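Local coordinates for protein tryptophan synthase alpha-subunit (Pyrococcus furiosus, PDB 1GEQ) that catalyses the aldol cleavage of indoleglycerol phosphate to indole and glyceraldehyde 3-phosphate, the alpha-subunit step in making tryptophan, at residues Phe198-Lys202 with Arg203-Val207; Asp181-Arg184 with Arg185-Ile189; Val224-Ile227 with Gly228-Arg232; Ile45-Gly48 with Lys49-Glu53. All coordinates share one frame; numbering follows the deposited sequence.

Contact 1: residues Phe198-Lys202 with Arg203-Val207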
loop_
_atom_site.group_PDB
_atom_site.type_symbol
_atom_site.label_atom_id
_atom_site.label_comp_id
_atom_site.label_asym_id
_atom_site.label_seq_id
_atom_site.Cartn_x
_atom_site.Cartn_y
_atom_site.Cartn_z
ATOM N N PHE A 198 -6.244 1.963 -8.466
ATOM C CA PHE A 198 -7.322 2.700 -9.100
ATOM C C PHE A 198 -8.723 2.243 -8.700
ATOM O O PHE A 198 -9.692 2.586 -9.373
ATOM C CB PHE A 198 -7.175 2.592 -10.622
ATOM C CG PHE A 198 -5.928 3.251 -11.185
ATOM C CD1 PHE A 198 -5.497 2.940 -12.471
ATOM C CD2 PHE A 198 -5.233 4.222 -10.466
ATOM C CE1 PHE A 198 -4.401 3.592 -13.038
ATOM C CE2 PHE A 198 -4.140 4.876 -11.019
ATOM C CZ PHE A 198 -3.721 4.562 -12.310
ATOM N N GLY A 199 -8.824 1.453 -7.634
ATOM C CA GLY A 199 -10.126 0.987 -7.182
ATOM C C GLY A 199 -10.638 -0.206 -7.968
ATOM O O GLY A 199 -11.805 -0.262 -8.352
ATOM N N VAL A 200 -9.745 -1.159 -8.212
ATOM C CA VAL A 200 -10.077 -2.370 -8.944
ATOM C C VAL A 200 -11.145 -3.172 -8.197
ATOM O O VAL A 200 -11.103 -3.267 -6.974
ATOM C CB VAL A 200 -8.804 -3.227 -9.124
ATOM C CG1 VAL A 200 -9.162 -4.649 -9.508
ATOM C CG2 VAL A 200 -7.912 -2.585 -10.178
ATOM N N SER A 201 -12.097 -3.741 -8.928
ATOM C CA SER A 201 -13.164 -4.532 -8.302
ATOM C C SER A 201 -13.540 -5.756 -9.137
ATOM O O SER A 201 -14.266 -6.632 -8.669
ATOM C CB SER A 201 -14.413 -3.666 -8.070
ATOM O OG SER A 201 -14.985 -3.248 -9.296
ATOM N N LYS A 202 -13.040 -5.826 -10.368
ATOM C CA LYS A 202 -13.352 -6.956 -11.240
ATOM C C LYS A 202 -12.186 -7.425 -12.116
ATOM O O LYS A 202 -11.249 -6.674 -12.399
ATOM C CB LYS A 202 -14.570 -6.622 -12.103
ATOM C CG LYS A 202 -14.471 -5.304 -12.835
ATOM C CD LYS A 202 -15.837 -4.647 -12.951
ATOM C CE LYS A 202 -16.831 -5.547 -13.657
ATOM N NZ LYS A 202 -18.217 -5.033 -13.493
ATOM N N ARG A 203 -12.255 -8.690 -12.526
ATOM C CA ARG A 203 -11.218 -9.319 -13.342
ATOM C C ARG A 203 -10.766 -8.489 -14.543
ATOM O O ARG A 203 -9.569 -8.364 -14.795
ATOM C CB ARG A 203 -11.697 -10.702 -13.811
ATOM C CG ARG A 203 -10.722 -11.435 -14.725
ATOM C CD ARG A 203 -9.346 -11.631 -14.102
ATOM N NE ARG A 203 -8.430 -12.261 -15.053
ATOM C CZ ARG A 203 -7.109 -12.308 -14.918
ATOM N NH1 ARG A 203 -6.525 -11.765 -13.860
ATOM N NH2 ARG A 203 -6.369 -12.885 -15.860
ATOM N N GLU A 204 -11.711 -7.925 -15.285
ATOM C CA GLU A 204 -11.355 -7.125 -16.450
ATOM C C GLU A 204 -10.504 -5.903 -16.112
ATOM O O GLU A 204 -9.761 -5.417 -16.963
ATOM C CB GLU A 204 -12.611 -6.694 -17.204
ATOM C CG GLU A 204 -13.753 -6.263 -16.324
ATOM C CD GLU A 204 -14.958 -5.839 -17.133
ATOM O OE1 GLU A 204 -14.928 -4.726 -17.700
ATOM O OE2 GLU A 204 -15.928 -6.623 -17.217
ATOM N N HIS A 205 -10.616 -5.404 -14.880
ATOM C CA HIS A 205 -9.825 -4.252 -14.451
ATOM C C HIS A 205 -8.356 -4.660 -14.410
ATOM O O HIS A 205 -7.482 -3.955 -14.915
ATOM C CB HIS A 205 -10.240 -3.796 -13.049
ATOM C CG HIS A 205 -11.591 -3.158 -12.982
ATOM N ND1 HIS A 205 -12.259 -2.953 -11.791
ATOM C CD2 HIS A 205 -12.396 -2.671 -13.953
ATOM C CE1 HIS A 205 -13.414 -2.369 -12.030
ATOM N NE2 HIS A 205 -13.529 -2.185 -13.336
ATOM N N VAL A 206 -8.091 -5.797 -13.773
ATOM C CA VAL A 206 -6.735 -6.304 -13.653
ATOM C C VAL A 206 -6.145 -6.579 -15.036
ATOM O O VAL A 206 -5.040 -6.142 -15.345
ATOM C CB VAL A 206 -6.707 -7.588 -12.793
ATOM C CG1 VAL A 206 -5.308 -8.185 -12.771
ATOM C CG2 VAL A 206 -7.156 -7.266 -11.373
ATOM N N VAL A 207 -6.901 -7.275 -15.881
ATOM C CA VAL A 207 -6.429 -7.596 -17.226
ATOM C C VAL A 207 -6.087 -6.327 -18.012
ATOM O O VAL A 207 -5.023 -6.226 -18.626
ATOM C CB VAL A 207 -7.493 -8.408 -18.003
ATOM C CG1 VAL A 207 -7.026 -8.661 -19.430
ATOM C CG2 VAL A 207 -7.759 -9.727 -17.283
#
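His205, in the first turn of helix 203-211, reaches back to the loop of Val200, Ser201 and Lys202 that leads out of strand 194-197. His205 CB lies 3.1 Å from Lys202 O, and also meets Val200 CG1 at 3.8 Å. CG, close to the same Lys202 O, is anti to the carbonyl carbon (chi1 -70°), which turns the ring toward Ser201 N and against Lys202 CG. ND1 accepts the backbone N-H of Ser201: Ser201 N to His205 ND1 is 3.0 Å, nearly straight at 165°, with the donor close to the ring plane. Next round the ring, His205 CE1 approaches Ser201 OG at 3.3 Å. CD2 lies near Lys202 CG, and at the far tip His205 NE2 meets Lys202 CD at 3.4 Å. The aliphatic start of Lys202 crosses one ring face in a CH-pi contact through CG, while Ile175 and Glu174 also touch the histidine. At the helix start, His205 N donates to Lys202 O (2.9 Å), and Val200 CG1 packs on Val206 CG2 (3.8 Å), valines suiting this buried side. A leucine in place of His205 would probably leave the Ser201 N-H without its acceptor and let the loop shift. Because ND1 acts as acceptor, the imidazole is probably neutral with its proton on NE2, which is buried without a polar partner in the model.

Contact 2: residues Asp181-Arg184 with Arg185-Ile189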
loop_
_atom_site.group_PDB
_atom_site.type_symbol
_atom_site.label_atom_id
_atom_site.label_comp_id
_atom_site.label_asym_id
_atom_site.label_seq_id
_atom_site.Cartn_x
_atom_site.Cartn_y
_atom_site.Cartn_z
ATOM N N ASP A 181 -4.616 7.596 -18.274
ATOM C CA ASP A 181 -3.700 8.602 -18.795
ATOM C C ASP A 181 -2.481 8.712 -17.892
ATOM O O ASP A 181 -1.346 8.824 -18.368
ATOM C CB ASP A 181 -4.382 9.974 -18.888
ATOM C CG ASP A 181 -3.426 11.074 -19.329
ATOM O OD1 ASP A 181 -2.938 11.841 -18.469
ATOM O OD2 ASP A 181 -3.145 11.159 -20.544
ATOM N N LEU A 182 -2.722 8.680 -16.588
ATOM C CA LEU A 182 -1.642 8.782 -15.611
ATOM C C LEU A 182 -0.684 7.590 -15.795
ATOM O O LEU A 182 0.528 7.744 -15.737
ATOM C CB LEU A 182 -2.219 8.753 -14.197
ATOM C CG LEU A 182 -1.398 9.312 -13.022
ATOM C CD1 LEU A 182 -1.760 8.549 -11.753
ATOM C CD2 LEU A 182 0.065 9.219 -13.286
ATOM N N LEU A 183 -1.250 6.404 -15.990
ATOM C CA LEU A 183 -0.444 5.196 -16.180
ATOM C C LEU A 183 0.389 5.286 -17.464
ATOM O O LEU A 183 1.580 4.992 -17.462
ATOM C CB LEU A 183 -1.356 3.963 -16.237
ATOM C CG LEU A 183 -0.695 2.616 -16.586
ATOM C CD1 LEU A 183 0.447 2.307 -15.614
ATOM C CD2 LEU A 183 -1.762 1.545 -16.541
ATOM N N ARG A 184 -0.247 5.705 -18.557
ATOM C CA ARG A 184 0.440 5.845 -19.838
ATOM C C ARG A 184 1.643 6.772 -19.693
ATOM O O ARG A 184 2.754 6.439 -20.110
ATOM C CB ARG A 184 -0.506 6.416 -20.899
ATOM C CG ARG A 184 0.062 6.349 -22.312
ATOM C CD ARG A 184 -0.630 7.317 -23.265
ATOM N NE ARG A 184 -0.221 8.699 -23.019
ATOM C CZ ARG A 184 -1.011 9.644 -22.515
ATOM N NH1 ARG A 184 -2.267 9.364 -22.196
ATOM N NH2 ARG A 184 -0.539 10.868 -22.328
ATOM N N ARG A 185 1.405 7.942 -19.108
ATOM C CA ARG A 185 2.445 8.939 -18.881
ATOM C C ARG A 185 3.554 8.380 -17.997
ATOM O O ARG A 185 4.740 8.561 -18.278
ATOM C CB ARG A 185 1.833 10.199 -18.231
ATOM C CG ARG A 185 1.183 11.154 -19.229
ATOM C CD ARG A 185 0.128 12.037 -18.580
ATOM N NE ARG A 185 0.557 12.578 -17.299
ATOM C CZ ARG A 185 -0.247 12.745 -16.257
ATOM N NH1 ARG A 185 -1.523 12.410 -16.337
ATOM N NH2 ARG A 185 0.221 13.247 -15.133
ATOM N N ALA A 186 3.167 7.695 -16.925
ATOM C CA ALA A 186 4.152 7.137 -16.009
ATOM C C ALA A 186 5.095 6.122 -16.674
ATOM O O ALA A 186 6.298 6.166 -16.455
ATOM C CB ALA A 186 3.447 6.497 -14.820
ATOM N N LYS A 187 4.544 5.223 -17.482
ATOM C CA LYS A 187 5.354 4.202 -18.149
ATOM C C LYS A 187 6.333 4.836 -19.136
ATOM O O LYS A 187 7.346 4.239 -19.480
ATOM C CB LYS A 187 4.464 3.186 -18.880
ATOM C CG LYS A 187 3.544 2.362 -17.968
ATOM C CD LYS A 187 4.278 1.837 -16.722
ATOM C CE LYS A 187 5.591 1.141 -17.072
ATOM N NZ LYS A 187 5.456 -0.264 -17.516
ATOM N N ARG A 188 6.038 6.058 -19.558
ATOM C CA ARG A 188 6.889 6.772 -20.499
ATOM C C ARG A 188 8.041 7.475 -19.791
ATOM O O ARG A 188 9.065 7.789 -20.393
ATOM C CB ARG A 188 6.058 7.820 -21.240
ATOM C CG ARG A 188 6.748 8.436 -22.432
ATOM C CD ARG A 188 5.959 9.626 -22.954
ATOM N NE ARG A 188 6.311 10.853 -22.251
ATOM C CZ ARG A 188 5.454 11.614 -21.579
ATOM N NH1 ARG A 188 4.175 11.277 -21.506
ATOM N NH2 ARG A 188 5.880 12.723 -20.986
ATOM N N ILE A 189 7.866 7.703 -18.499
ATOM C CA ILE A 189 8.856 8.421 -17.713
ATOM C C ILE A 189 9.641 7.634 -16.680
ATOM O O ILE A 189 10.854 7.797 -16.571
ATOM C CB ILE A 189 8.177 9.601 -16.976
ATOM C CG1 ILE A 189 7.587 10.571 -17.995
ATOM C CG2 ILE A 189 9.176 10.316 -16.057
ATOM C CD1 ILE A 189 6.754 11.683 -17.373
HETATM O O HOH W 1 1.620 12.992 -22.069
#
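The carboxylate of Asp181 is swung along the helix by a first torsion that sets CG opposite the backbone N (chi1 176°), and Arg185, one turn later, comes to meet it through a chain bent at chi3 (44°). Arg185 NH1 thus reaches Asp181 OD1 at 2.6 Å, approaching nearly along the C-O bond with the oxygen close to the guanidinium plane. Arg185 CD also lies beside the same oxygen, 3.1 Å from Asp181 OD1. The other oxygen goes to a second arginine: Arg184 NH1 lies 2.6 Å from Asp181 OD2 but comes from above the carboxylate plane, and Arg184 NH2 adds a weak bond. One aspartate therefore answers two arginines, each on its own oxygen, which probably offsets the repulsion between them. A water accepts weak bonds from Arg184 NH2 and Arg188 NH1, while Arg188 NH2 forms a salt bridge with Asp146. Leu183 CD1 rests on Lys187 CG (3.9 Å), the lysine's methylenes serving as apolar packing before NZ goes on to Gly213 O. Beneath the side chains run regular backbone bonds such as Ala186 N to Leu182 O, 2.9 Å. Leu182, Leu183 and Ala186 turn to Leu162 of strand 159-163. Charges paired three and four residues apart on one face and aliphatic groups on the other mark an amphipathic outer helix of a (beta/alpha)8 barrel.

Contact 3: residues Val224-Ile227 with Gly228-Arg232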
loop_
_atom_site.group_PDB
_atom_site.type_symbol
_atom_site.label_atom_id
_atom_site.label_comp_id
_atom_site.label_asym_id
_atom_site.label_seq_id
_atom_site.Cartn_x
_atom_site.Cartn_y
_atom_site.Cartn_z
ATOM N N VAL A 224 -10.963 -4.519 1.725
ATOM C CA VAL A 224 -11.357 -3.909 2.986
ATOM C C VAL A 224 -12.881 -3.850 3.121
ATOM O O VAL A 224 -13.405 -3.893 4.229
ATOM C CB VAL A 224 -10.745 -2.494 3.136
ATOM C CG1 VAL A 224 -9.219 -2.589 3.116
ATOM C CG2 VAL A 224 -11.228 -1.605 2.019
ATOM N N LYS A 225 -13.587 -3.757 1.996
ATOM C CA LYS A 225 -15.047 -3.725 2.029
ATOM C C LYS A 225 -15.568 -5.049 2.589
ATOM O O LYS A 225 -16.544 -5.082 3.334
ATOM C CB LYS A 225 -15.613 -3.516 0.624
ATOM C CG LYS A 225 -17.060 -3.951 0.486
ATOM C CD LYS A 225 -17.544 -3.818 -0.947
ATOM C CE LYS A 225 -18.845 -4.577 -1.160
ATOM N NZ LYS A 225 -18.650 -6.049 -0.980
ATOM N N ILE A 226 -14.914 -6.140 2.212
ATOM C CA ILE A 226 -15.298 -7.461 2.684
ATOM C C ILE A 226 -15.027 -7.553 4.175
ATOM O O ILE A 226 -15.857 -8.047 4.936
ATOM C CB ILE A 226 -14.511 -8.560 1.924
ATOM C CG1 ILE A 226 -14.900 -8.524 0.441
ATOM C CG2 ILE A 226 -14.801 -9.942 2.525
ATOM C CD1 ILE A 226 -14.148 -9.516 -0.427
ATOM N N ILE A 227 -13.877 -7.045 4.605
ATOM C CA ILE A 227 -13.536 -7.087 6.015
ATOM C C ILE A 227 -14.537 -6.293 6.862
ATOM O O ILE A 227 -14.948 -6.746 7.929
ATOM C CB ILE A 227 -12.104 -6.560 6.250
ATOM C CG1 ILE A 227 -11.102 -7.537 5.617
ATOM C CG2 ILE A 227 -11.837 -6.383 7.751
ATOM C CD1 ILE A 227 -9.649 -7.102 5.705
ATOM N N GLY A 228 -14.934 -5.117 6.390
ATOM C CA GLY A 228 -15.892 -4.329 7.144
ATOM C C GLY A 228 -17.240 -5.029 7.240
ATOM O O GLY A 228 -18.036 -4.761 8.139
ATOM N N GLU A 229 -17.492 -5.939 6.310
ATOM C CA GLU A 229 -18.747 -6.670 6.282
ATOM C C GLU A 229 -18.718 -7.996 7.046
ATOM O O GLU A 229 -19.673 -8.325 7.742
ATOM C CB GLU A 229 -19.148 -6.932 4.833
ATOM C CG GLU A 229 -20.465 -7.663 4.667
ATOM C CD GLU A 229 -20.735 -8.013 3.220
ATOM O OE1 GLU A 229 -21.738 -8.704 2.947
ATOM O OE2 GLU A 229 -19.935 -7.596 2.353
ATOM N N LYS A 230 -17.625 -8.746 6.912
ATOM C CA LYS A 230 -17.485 -10.049 7.563
ATOM C C LYS A 230 -16.625 -10.051 8.819
ATOM O O LYS A 230 -16.599 -11.036 9.559
ATOM C CB LYS A 230 -16.903 -11.061 6.575
ATOM C CG LYS A 230 -17.692 -11.221 5.293
ATOM C CD LYS A 230 -19.051 -11.846 5.550
ATOM C CE LYS A 230 -19.758 -12.157 4.244
ATOM N NZ LYS A 230 -21.010 -12.927 4.480
ATOM N N GLY A 231 -15.910 -8.961 9.054
ATOM C CA GLY A 231 -15.059 -8.892 10.227
ATOM C C GLY A 231 -14.051 -10.027 10.303
ATOM O O GLY A 231 -13.414 -10.382 9.305
ATOM N N ARG A 232 -13.911 -10.605 11.491
ATOM C CA ARG A 232 -12.972 -11.700 11.723
ATOM C C ARG A 232 -13.176 -12.907 10.814
ATOM O O ARG A 232 -12.258 -13.698 10.609
ATOM C CB ARG A 232 -13.061 -12.135 13.183
ATOM C CG ARG A 232 -12.960 -10.981 14.158
ATOM C CD ARG A 232 -13.187 -11.465 15.570
ATOM N NE ARG A 232 -12.093 -12.314 16.019
ATOM C CZ ARG A 232 -11.160 -11.924 16.881
ATOM N NH1 ARG A 232 -11.200 -10.701 17.390
ATOM N NH2 ARG A 232 -10.186 -12.755 17.230
#
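Ile226 and Ile227 offer their carbonyls to Lys230 and Gly231 where helix 221-230 of this (beta/alpha)8 barrel comes to its C-terminal end, closed by a glycine of positive phi. The backbone bonds come first. Gly228 N donates to Val224 O at 2.9 Å, and Lys230 N to Ile226 O at 2.7 Å, the latter nearly in line with the carbonyl. Between them the bonding of Glu229 N is split and weak, shared by Lys225 O (3.2 Å) and Ile226 O (3.0 Å). Gly231 N to Ile227 O, 2.7 Å, ties the first non-helical residue to the last turn. Gly231 then leaves the helix with phi 56°, a conformation easy for a residue without CB, and turns the chain toward Arg232, whose guanidinium is salt-bridged to Asp17.

Apolar packing is slight within the turn, Ile226 CG2 meeting Lys230 CG at 4.2 Å. The isoleucines serve mainly other parts of the fold: Ile226 lies against Phe237, Leu238 and Lys241 of helix 235-246, while Ile227 is buried among Phe24, Pro16 and Leu238. Lys230 directs its charge to Phe237 in a cation-pi contact, its chain, bent at chi2, leading away from the turn. Gly228, on an exposed part of the helix, has no side chain to pack.

The charged pair on the outer surface is loose. Lys225 and Glu229, one turn apart, run side by side, the glutamate extended and the lysine bent at its last torsion (chi4 -65°), which brings Lys225 NZ to a long 3.9 Å from Glu229 OE2.

Contact 4: residues Ile45-Gly48 with Lys49-Glu53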
loop_
_atom_site.group_PDB
_atom_site.type_symbol
_atom_site.label_atom_id
_atom_site.label_comp_id
_atom_site.label_asym_id
_atom_site.label_seq_id
_atom_site.Cartn_x
_atom_site.Cartn_y
_atom_site.Cartn_z
ATOM N N ILE A 45 -7.452 11.954 5.179
ATOM C CA ILE A 45 -8.004 12.837 4.158
ATOM C C ILE A 45 -7.637 12.558 2.699
ATOM O O ILE A 45 -8.225 13.151 1.800
ATOM C CB ILE A 45 -7.647 14.310 4.434
ATOM C CG1 ILE A 45 -6.146 14.524 4.225
ATOM C CG2 ILE A 45 -8.047 14.687 5.860
ATOM C CD1 ILE A 45 -5.739 15.975 4.107
ATOM N N ALA A 46 -6.672 11.680 2.454
ATOM C CA ALA A 46 -6.273 11.389 1.081
ATOM C C ALA A 46 -6.862 10.079 0.581
ATOM O O ALA A 46 -6.650 9.693 -0.570
ATOM C CB ALA A 46 -4.746 11.346 0.980
ATOM N N ASP A 47 -7.608 9.391 1.435
ATOM C CA ASP A 47 -8.197 8.113 1.059
ATOM C C ASP A 47 -9.663 8.185 0.687
ATOM O O ASP A 47 -10.366 9.145 1.031
ATOM C CB ASP A 47 -8.037 7.096 2.199
ATOM C CG ASP A 47 -6.642 6.514 2.264
ATOM O OD1 ASP A 47 -5.899 6.858 3.205
ATOM O OD2 ASP A 47 -6.298 5.719 1.366
ATOM N N GLY A 48 -10.117 7.154 -0.023
ATOM C CA GLY A 48 -11.512 7.068 -0.411
ATOM C C GLY A 48 -12.327 6.629 0.798
ATOM O O GLY A 48 -11.761 6.205 1.813
ATOM N N LYS A 49 -13.648 6.711 0.692
ATOM C CA LYS A 49 -14.535 6.358 1.800
ATOM C C LYS A 49 -14.332 4.970 2.401
ATOM O O LYS A 49 -14.244 4.826 3.620
ATOM C CB LYS A 49 -15.995 6.537 1.360
ATOM C CG LYS A 49 -17.039 6.001 2.344
ATOM C CD LYS A 49 -18.404 6.656 2.112
ATOM C CE LYS A 49 -19.561 5.687 2.345
ATOM N NZ LYS A 49 -19.791 4.780 1.181
ATOM N N THR A 50 -14.254 3.949 1.554
ATOM C CA THR A 50 -14.084 2.591 2.045
ATOM C C THR A 50 -12.859 2.471 2.952
ATOM O O THR A 50 -12.948 1.910 4.048
ATOM C CB THR A 50 -13.984 1.591 0.872
ATOM O OG1 THR A 50 -15.175 1.675 0.082
ATOM C CG2 THR A 50 -13.831 0.163 1.388
ATOM N N ILE A 51 -11.728 3.020 2.516
ATOM C CA ILE A 51 -10.509 2.952 3.317
ATOM C C ILE A 51 -10.616 3.811 4.582
ATOM O O ILE A 51 -10.161 3.403 5.651
ATOM C CB ILE A 51 -9.265 3.377 2.484
ATOM C CG1 ILE A 51 -9.113 2.444 1.284
ATOM C CG2 ILE A 51 -8.000 3.306 3.335
ATOM C CD1 ILE A 51 -8.867 0.999 1.668
ATOM N N GLN A 52 -11.215 4.997 4.472
ATOM C CA GLN A 52 -11.368 5.864 5.641
ATOM C C GLN A 52 -12.133 5.118 6.741
ATOM O O GLN A 52 -11.765 5.167 7.915
ATOM C CB GLN A 52 -12.123 7.154 5.269
ATOM C CG GLN A 52 -11.391 8.083 4.282
ATOM C CD GLN A 52 -12.194 9.343 3.969
ATOM O OE1 GLN A 52 -11.742 10.221 3.236
ATOM N NE2 GLN A 52 -13.394 9.427 4.527
ATOM N N GLU A 53 -13.197 4.423 6.359
ATOM C CA GLU A 53 -13.999 3.675 7.321
ATOM C C GLU A 53 -13.211 2.560 8.006
ATOM O O GLU A 53 -13.521 2.190 9.141
ATOM C CB GLU A 53 -15.246 3.102 6.637
ATOM C CG GLU A 53 -16.235 4.175 6.193
ATOM C CD GLU A 53 -17.461 3.613 5.493
ATOM O OE1 GLU A 53 -18.389 4.397 5.202
ATOM O OE2 GLU A 53 -17.508 2.393 5.231
#
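The N-terminus of helix 49-60 begins just after the proton acceptor Asp47, in the loop that follows barrel strand 35-38, and here Asp47 and Gly48 meet Ile51 and Gln52 of the first turn. Gly48 is the N-cap residue. Its carbonyl takes the N-H of Gln52 almost head-on, Gln52 N to Gly48 O being 3.0 Å, which starts the helical bonding. Lacking a side chain, Gly48 adds no capping group of its own. Asp47 points its CB toward the helix, with CG set beside the backbone N (chi1 -78°), so that its carboxylate meets Ile51 CG2 at an angle. Ile51 CG2 sits 3.5 Å from Asp47 OD2, and the CB atoms of Asp47 and Ile51 are in contact as well. Asp47 OD1 instead makes a hydrogen bond with Tyr88 OH. Gln52, extended beyond CG, reaches back over the loop: its CG lies 3.1 Å from Gly48 O and 4.1 Å from Asp47 CB, and the side chain also touches Pro44. With alanine at Gln52, the CG atom beside Gly48 O is lost, which would probably open a gap next to the Asp47 and Gly48 carbonyls and leave the backbone of the catalytic loop freer to move. The carboxylate of Asp47 is held unevenly: the Tyr88 hydroxyl binds one oxygen, while the branched side chain of Ile51 lies against the other and probably limits how the group can turn.

How the contacts relate
The four contacts belong to one barrel and follow the chain in the order 4, 2, 1, 3. Contacts 3 and 4 touch directly, their centres about 15 Å apart: Val224 CG2 lies 3.2 Å from Thr50 CG2 and 3.5 Å from Ile51 CD1, so helix 221-230 packs on the helix that begins two residues after Asp47. Contact 4 holds that active-site residue, whose side chain is about 8 Å from that of Glu36, the other proton acceptor. The side chain of Val224 in contact 3 is about 9 Å from that of Asp47, and Gly199 of contact 1 is about 10 Å from the same side chain. Contact 2 lies away from the site, on the opposite side of the chain's centre from contact 3, about 33 Å between centres.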